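Side-chain contacts in transcriptional regulator (Actinomyces oris, PDB 5V8C), which acts as a LytR-Cps2A-Psr family phosphotransferase that mediates glycosylation of a surface protein anchored to the Gram-positive cell wall: residues 57-62 with 279-284; 199-204 with 245-250. All coordinates share one frame; numbering follows the deposited sequence.

Contact 1: 57-62 with 279-284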
ATOM      1  N   LEU A  57      -0.073  -2.710   5.124  1.00 71.49           N
ATOM      2  CA  LEU A  57       0.639  -2.974   6.351  1.00 72.83           C
ATOM      3  C   LEU A  57       1.685  -4.064   6.114  1.00 81.45           C
ATOM      4  O   LEU A  57       1.362  -5.129   5.582  1.00 82.74           O
ATOM      5  CB  LEU A  57      -0.293  -3.231   7.551  1.00 74.55           C
ATOM      6  CG  LEU A  57      -1.220  -4.433   7.529  1.00 80.04           C
ATOM      7  CD1 LEU A  57      -0.581  -5.627   8.236  1.00 82.25           C
ATOM      8  CD2 LEU A  57      -2.547  -4.100   8.188  1.00 78.73           C
ATOM      9  N   VAL A  58       2.964  -3.727   6.356  1.00 77.81           N
ATOM     10  CA  VAL A  58       4.084  -4.637   6.131  1.00 76.99           C
ATOM     11  C   VAL A  58       4.439  -5.282   7.443  1.00 83.27           C
ATOM     12  O   VAL A  58       4.767  -4.580   8.401  1.00 85.27           O
ATOM     13  CB  VAL A  58       5.283  -3.924   5.463  1.00 78.88           C
ATOM     14  CG1 VAL A  58       6.412  -4.901   5.182  1.00 78.06           C
ATOM     15  CG2 VAL A  58       4.844  -3.230   4.178  1.00 77.19           C
ATOM     16  N   ARG A  59       4.306  -6.610   7.518  1.00 79.98           N
ATOM     17  CA  ARG A  59       4.517  -7.316   8.777  1.00 81.37           C
ATOM     18  C   ARG A  59       5.769  -8.231   8.808  1.00 87.39           C
ATOM     19  O   ARG A  59       5.668  -9.429   8.519  1.00 86.99           O
ATOM     20  CB  ARG A  59       3.249  -8.085   9.167  1.00 79.39           C
ATOM     21  CG  ARG A  59       2.885  -7.927  10.626  1.00 92.63           C
ATOM     22  CD  ARG A  59       1.632  -8.711  10.968  1.00101.28           C
ATOM     23  NE  ARG A  59       1.672  -9.256  12.326  1.00105.00           N
ATOM     24  CZ  ARG A  59       2.161 -10.453  12.632  1.00121.79           C
ATOM     25  NH1 ARG A  59       2.669 -11.232  11.685  1.00111.09           N
ATOM     26  NH2 ARG A  59       2.152 -10.878  13.887  1.00110.21           N
ATOM     27  N   PRO A  60       6.940  -7.707   9.243  1.00 86.04           N
ATOM     28  CA  PRO A  60       8.114  -8.590   9.398  1.00 87.70           C
ATOM     29  C   PRO A  60       7.981  -9.479  10.639  1.00 96.65           C
ATOM     30  O   PRO A  60       7.537  -9.011  11.683  1.00 96.88           O
ATOM     31  CB  PRO A  60       9.296  -7.617   9.488  1.00 88.57           C
ATOM     32  CG  PRO A  60       8.713  -6.340   9.985  1.00 92.64           C
ATOM     33  CD  PRO A  60       7.233  -6.324   9.675  1.00 87.61           C
ATOM     34  N   SER A  61       8.283 -10.780  10.494  1.00 96.88           N
ATOM     35  CA  SER A  61       8.181 -11.767  11.568  1.00100.24           C
ATOM     36  C   SER A  61       9.218 -12.882  11.398  1.00108.75           C
ATOM     37  O   SER A  61      10.096 -12.771  10.537  1.00107.68           O
ATOM     38  CB  SER A  61       6.768 -12.341  11.635  1.00105.53           C
ATOM     39  OG  SER A  61       6.619 -13.520  10.860  1.00116.86           O
ATOM     40  N   GLN A  62       9.120 -13.949  12.226  1.00109.81           N
ATOM     41  CA  GLN A  62      10.028 -15.099  12.163  1.00111.84           C
ATOM     42  C   GLN A  62       9.594 -16.155  11.135  1.00116.90           C
ATOM     43  O   GLN A  62      10.401 -17.012  10.771  1.00117.91           O
ATOM     44  CB  GLN A  62      10.257 -15.715  13.555  1.00115.89           C
ATOM     45  CG  GLN A  62      11.651 -15.437  14.127  1.00136.93           C
ATOM     46  CD  GLN A  62      11.841 -14.001  14.572  1.00160.76           C
ATOM     47  OE1 GLN A  62      11.508 -13.623  15.702  1.00159.96           O
ATOM     48  NE2 GLN A  62      12.422 -13.177  13.709  1.00148.50           N
ATOM     49  N   ALA A 279      -7.200 -11.108  12.699  1.00101.14           N
ATOM     50  CA  ALA A 279      -7.040 -11.733  14.019  1.00103.23           C
ATOM     51  C   ALA A 279      -5.876 -12.717  14.031  1.00106.76           C
ATOM     52  O   ALA A 279      -5.308 -12.964  15.091  1.00107.63           O
ATOM     53  CB  ALA A 279      -8.315 -12.445  14.433  1.00106.59           C
ATOM     54  N   ARG A 280      -5.545 -13.302  12.865  1.00102.36           N
ATOM     55  CA  ARG A 280      -4.411 -14.213  12.720  1.00102.97           C
ATOM     56  C   ARG A 280      -3.105 -13.492  13.098  1.00106.61           C
ATOM     57  O   ARG A 280      -2.303 -14.029  13.867  1.00107.56           O
ATOM     58  CB  ARG A 280      -4.319 -14.740  11.276  1.00102.16           C
ATOM     59  CG  ARG A 280      -5.331 -15.830  10.962  1.00117.47           C
ATOM     60  CD  ARG A 280      -5.135 -16.431   9.580  1.00125.03           C
ATOM     61  NE  ARG A 280      -6.117 -17.483   9.315  1.00132.31           N
ATOM     62  CZ  ARG A 280      -5.898 -18.780   9.509  1.00145.30           C
ATOM     63  NH1 ARG A 280      -4.714 -19.205   9.936  1.00129.62           N
ATOM     64  NH2 ARG A 280      -6.856 -19.664   9.262  1.00132.28           N
ATOM     65  N   TYR A 281      -2.947 -12.241  12.613  1.00 99.93           N
ATOM     66  CA  TYR A 281      -1.776 -11.392  12.842  1.00 97.80           C
ATOM     67  C   TYR A 281      -1.874 -10.544  14.129  1.00103.13           C
ATOM     68  O   TYR A 281      -1.102  -9.607  14.313  1.00101.76           O
ATOM     69  CB  TYR A 281      -1.500 -10.528  11.593  1.00 95.45           C
ATOM     70  CG  TYR A 281      -1.397 -11.346  10.321  1.00 94.43           C
ATOM     71  CD1 TYR A 281      -0.256 -12.095  10.040  1.00 95.00           C
ATOM     72  CD2 TYR A 281      -2.457 -11.417   9.427  1.00 94.51           C
ATOM     73  CE1 TYR A 281      -0.179 -12.899   8.903  1.00 93.06           C
ATOM     74  CE2 TYR A 281      -2.390 -12.212   8.283  1.00 94.55           C
ATOM     75  CZ  TYR A 281      -1.250 -12.953   8.026  1.00101.29           C
ATOM     76  OH  TYR A 281      -1.182 -13.733   6.897  1.00102.38           O
ATOM     77  N   GLY A 282      -2.798 -10.907  15.014  1.00103.12           N
ATOM     78  CA  GLY A 282      -2.977 -10.271  16.320  1.00104.90           C
ATOM     79  C   GLY A 282      -3.627  -8.901  16.357  1.00107.52           C
ATOM     80  O   GLY A 282      -3.459  -8.171  17.339  1.00107.17           O
ATOM     81  N   TYR A 283      -4.395  -8.548  15.313  1.00103.37           N
ATOM     82  CA  TYR A 283      -5.082  -7.260  15.256  1.00104.14           C
ATOM     83  C   TYR A 283      -6.540  -7.406  15.661  1.00111.48           C
ATOM     84  O   TYR A 283      -7.256  -8.231  15.089  1.00112.68           O
ATOM     85  CB  TYR A 283      -5.012  -6.646  13.847  1.00103.44           C
ATOM     86  CG  TYR A 283      -3.623  -6.532  13.254  1.00104.17           C
ATOM     87  CD1 TYR A 283      -2.579  -5.961  13.977  1.00106.55           C
ATOM     88  CD2 TYR A 283      -3.377  -6.900  11.938  1.00102.96           C
ATOM     89  CE1 TYR A 283      -1.313  -5.805  13.419  1.00105.99           C
ATOM     90  CE2 TYR A 283      -2.117  -6.746  11.368  1.00102.54           C
ATOM     91  CZ  TYR A 283      -1.086  -6.196  12.110  1.00110.23           C
ATOM     92  OH  TYR A 283       0.160  -6.056  11.548  1.00106.15           O
ATOM     93  N   SER A 284      -6.984  -6.593  16.633  1.00108.56           N
ATOM     94  CA  SER A 284      -8.367  -6.575  17.103  1.00110.50           C
ATOM     95  C   SER A 284      -8.678  -5.189  17.679  1.00115.55           C
ATOM     96  O   SER A 284      -7.868  -4.676  18.459  1.00116.41           O
ATOM     97  CB  SER A 284      -8.594  -7.659  18.153  1.00116.28           C
ATOM     98  OG  SER A 284      -9.961  -7.735  18.526  1.00125.15           O
TER

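Contact 2: 199-204 with 245-250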
ATOM      1  N   ALA A 199       5.600  -6.387  -8.040  1.00 82.32           N
ATOM      2  CA  ALA A 199       6.595  -5.935  -9.009  1.00 81.91           C
ATOM      3  C   ALA A 199       7.641  -5.050  -8.336  1.00 86.48           C
ATOM      4  O   ALA A 199       8.828  -5.191  -8.632  1.00 86.58           O
ATOM      5  CB  ALA A 199       5.925  -5.208 -10.161  1.00 81.91           C
ATOM      6  N   VAL A 200       7.220  -4.240  -7.341  1.00 83.44           N
ATOM      7  CA  VAL A 200       8.128  -3.387  -6.577  1.00 83.76           C
ATOM      8  C   VAL A 200       9.075  -4.254  -5.775  1.00 92.20           C
ATOM      9  O   VAL A 200      10.290  -4.088  -5.891  1.00 94.05           O
ATOM     10  CB  VAL A 200       7.401  -2.331  -5.708  1.00 86.09           C
ATOM     11  CG1 VAL A 200       8.375  -1.646  -4.756  1.00 85.87           C
ATOM     12  CG2 VAL A 200       6.691  -1.294  -6.574  1.00 85.29           C
ATOM     13  N   LEU A 201       8.525  -5.230  -5.029  1.00 91.13           N
ATOM     14  CA  LEU A 201       9.297  -6.173  -4.222  1.00 92.91           C
ATOM     15  C   LEU A 201      10.305  -6.951  -5.070  1.00100.28           C
ATOM     16  O   LEU A 201      11.462  -7.105  -4.669  1.00 99.46           O
ATOM     17  CB  LEU A 201       8.358  -7.155  -3.517  1.00 93.34           C
ATOM     18  CG  LEU A 201       7.922  -6.816  -2.093  1.00 98.04           C
ATOM     19  CD1 LEU A 201       7.115  -7.946  -1.520  1.00 98.62           C
ATOM     20  CD2 LEU A 201       9.119  -6.539  -1.179  1.00100.12           C
ATOM     21  N   SER A 202       9.864  -7.416  -6.253  1.00 99.88           N
ATOM     22  CA  SER A 202      10.707  -8.161  -7.185  1.00102.18           C
ATOM     23  C   SER A 202      11.851  -7.290  -7.698  1.00109.17           C
ATOM     24  O   SER A 202      13.008  -7.709  -7.609  1.00110.27           O
ATOM     25  CB  SER A 202       9.880  -8.710  -8.342  1.00106.33           C
ATOM     26  OG  SER A 202       8.771  -9.453  -7.862  1.00116.71           O
ATOM     27  N   ALA A 203      11.537  -6.055  -8.160  1.00106.10           N
ATOM     28  CA  ALA A 203      12.533  -5.104  -8.659  1.00107.12           C
ATOM     29  C   ALA A 203      13.537  -4.694  -7.573  1.00114.08           C
ATOM     30  O   ALA A 203      14.717  -4.514  -7.883  1.00114.47           O
ATOM     31  CB  ALA A 203      11.853  -3.877  -9.243  1.00106.98           C
ATOM     32  N   ILE A 204      13.078  -4.578  -6.305  1.00111.92           N
ATOM     33  CA  ILE A 204      13.921  -4.235  -5.150  1.00113.06           C
ATOM     34  C   ILE A 204      15.068  -5.247  -4.972  1.00119.16           C
ATOM     35  O   ILE A 204      16.226  -4.840  -4.875  1.00119.30           O
ATOM     36  CB  ILE A 204      13.060  -4.046  -3.861  1.00115.73           C
ATOM     37  CG1 ILE A 204      12.360  -2.658  -3.832  1.00115.84           C
ATOM     38  CG2 ILE A 204      13.845  -4.323  -2.571  1.00116.28           C
ATOM     39  CD1 ILE A 204      13.239  -1.416  -3.448  1.00124.93           C
ATOM     40  N   LYS A 245      15.792 -11.770   3.259  1.00 84.85           N
ATOM     41  CA  LYS A 245      15.821 -13.092   3.896  1.00 86.46           C
ATOM     42  C   LYS A 245      14.502 -13.847   3.599  1.00 91.53           C
ATOM     43  O   LYS A 245      14.539 -15.049   3.339  1.00 93.20           O
ATOM     44  CB  LYS A 245      16.028 -12.924   5.417  1.00 88.67           C
ATOM     45  CG  LYS A 245      16.561 -14.143   6.144  1.00101.34           C
ATOM     46  CD  LYS A 245      16.622 -13.884   7.649  1.00107.13           C
ATOM     47  CE  LYS A 245      17.166 -15.062   8.426  1.00113.74           C
ATOM     48  NZ  LYS A 245      16.105 -16.053   8.743  1.00115.08           N
ATOM     49  N   ALA A 246      13.354 -13.126   3.574  1.00 85.88           N
ATOM     50  CA  ALA A 246      12.051 -13.723   3.279  1.00 85.41           C
ATOM     51  C   ALA A 246      11.810 -13.966   1.776  1.00 88.16           C
ATOM     52  O   ALA A 246      11.022 -14.845   1.444  1.00 88.76           O
ATOM     53  CB  ALA A 246      10.933 -12.892   3.888  1.00 85.26           C
ATOM     54  N   ARG A 247      12.486 -13.216   0.876  1.00 82.75           N
ATOM     55  CA  ARG A 247      12.403 -13.453  -0.574  1.00 82.76           C
ATOM     56  C   ARG A 247      13.113 -14.798  -0.892  1.00 89.09           C
ATOM     57  O   ARG A 247      12.574 -15.629  -1.631  1.00 90.18           O
ATOM     58  CB  ARG A 247      13.120 -12.335  -1.354  1.00 82.95           C
ATOM     59  CG  ARG A 247      12.258 -11.180  -1.792  1.00 95.61           C
ATOM     60  CD  ARG A 247      12.072 -11.175  -3.297  1.00117.79           C
ATOM     61  NE  ARG A 247      10.967 -12.045  -3.703  1.00137.82           N
ATOM     62  CZ  ARG A 247       9.696 -11.661  -3.770  1.00147.97           C
ATOM     63  NH1 ARG A 247       9.357 -10.412  -3.475  1.00125.35           N
ATOM     64  NH2 ARG A 247       8.756 -12.522  -4.135  1.00136.65           N
ATOM     65  N   ARG A 248      14.327 -14.991  -0.333  1.00 84.88           N
ATOM     66  CA  ARG A 248      15.158 -16.179  -0.529  1.00 86.06           C
ATOM     67  C   ARG A 248      14.527 -17.423   0.055  1.00 92.17           C
ATOM     68  O   ARG A 248      14.656 -18.498  -0.525  1.00 93.96           O
ATOM     69  CB  ARG A 248      16.566 -15.971   0.064  1.00 84.80           C
ATOM     70  N   ALA A 249      13.850 -17.285   1.205  1.00 89.20           N
ATOM     71  CA  ALA A 249      13.199 -18.400   1.895  1.00 90.32           C
ATOM     72  C   ALA A 249      11.811 -18.719   1.327  1.00 94.87           C
ATOM     73  O   ALA A 249      11.191 -19.702   1.744  1.00 96.85           O
ATOM     74  CB  ALA A 249      13.109 -18.111   3.387  1.00 90.83           C
ATOM     75  N   GLY A 250      11.355 -17.910   0.372  1.00 89.35           N
ATOM     76  CA  GLY A 250      10.037 -18.056  -0.230  1.00 89.85           C
ATOM     77  C   GLY A 250       8.923 -17.780   0.763  1.00 96.22           C
ATOM     78  O   GLY A 250       7.827 -18.342   0.658  1.00 97.79           O
TER

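Contact 1: 57-62 with 279-284
Arg59 reaches out from its strand between Tyr281 and Tyr283, two tyrosines of the loop that follows helix 272-280. Its chain bends at chi3 (146°), which turns the guanidinium toward the start of that loop. Tyr281 meets the flat group through its root: CB lies 3.5 Å above the guanidinium plane, off toward the rim, while Tyr281 CD1 comes to 3.5 Å from Arg59 NH1. The ring is tilted by 54° from the guanidinium, so this is oblique packing and not a stack. Tyr283 OH instead lies at the guanidinium edge, near its plane, with the ring turned almost perpendicular, and the aliphatic Arg59 CG is 3.4 Å from Tyr283 OH. Arginine suits this place because its CG and CD lie alongside the hydroxyl end of Tyr283 and CD also meets Tyr281 CB, while NH2 hydrogen-bonds to Thr18 O. Leu57, two residues earlier on the same side of the strand, is an apolar group suited to lie beside a ring. With CG set between the backbone N and the carbonyl carbon (chi1 63°), its CD1 comes obliquely to 3.7 Å from Tyr283 CE2, the two side chains sliding past each other in opposite directions. Within the loop, Tyr281 O lies over one face of the Tyr283 ring, 3.8 Å above its centre. Gly282 is the C-prime residue of a Schellman motif that closes the helix; its positive phi is readily adopted by a residue without CB, and Gly282 O accepts a hydrogen bond from Ser16 OG. Strand 52-60 lies inside the mixed sheet between strands 23-28 and 65-70. Tyr281 also rests on Thr66 and Ile68 of strand 65-70, and Tyr283 on Thr22, Ile107 and Pro108, while Val58 and Pro60 turn to helix 233-248.

Contact 2: 199-204 with 245-250
Leu201 meets Arg247 where two helices, 182-208 and 233-248, lie beside each other on one face of the mixed sheet of this alpha/beta fold. Along the first helix, Leu201 is the first residue to touch. Its CB lies at the edge of the Arg247 guanidinium, near its plane. Leucine suits the site because its side chain also rests on Ile67, Thr252 and Ile254 of the sheet, and a bound polyether, probably from the crystallisation liquor, lies about 3 Å from it. Ser202 comes next, at the margin: its backbone N is 4.1 Å from Arg247 NH1, while its OG hydrogen-bonds back to Gln198 O, a common way for serine to satisfy its hydroxyl within a helix. Arginine is long enough to cross from one helix to the other, and Arg247, which also touches Thr252 on the sheet, sits just before the Schellman motif that ends its helix at Gly250, a residue whose positive phi suits glycine. The bends at chi2 (-110°) and chi3 (85°) set the guanidinium against the neighbouring helix, with Arg247 NH1 3.4 Å from Leu201 CB and 3.9 Å from Leu201 CD1.

Overall arrangement
The two contacts lie on opposite faces of the mixed sheet, their centres 18 Å apart and their nearest atoms about 6 Å apart. Alternate residues of the adjacent strands 52-60 and 65-70 face the two layers, and helix 233-248 of contact 2 lies behind the strand used by contact 1. Along the chain contact 2 is nested within the loop closed by contact 1, which brings the C-terminal region back to an early strand; the Cys102-Cys288 disulfide separately ties that region to helix 94-105. Contact 1 thus holds the C-terminal loop to one face of the sheet, and contact 2 joins two helices on the other, as in a layered alpha/beta domain.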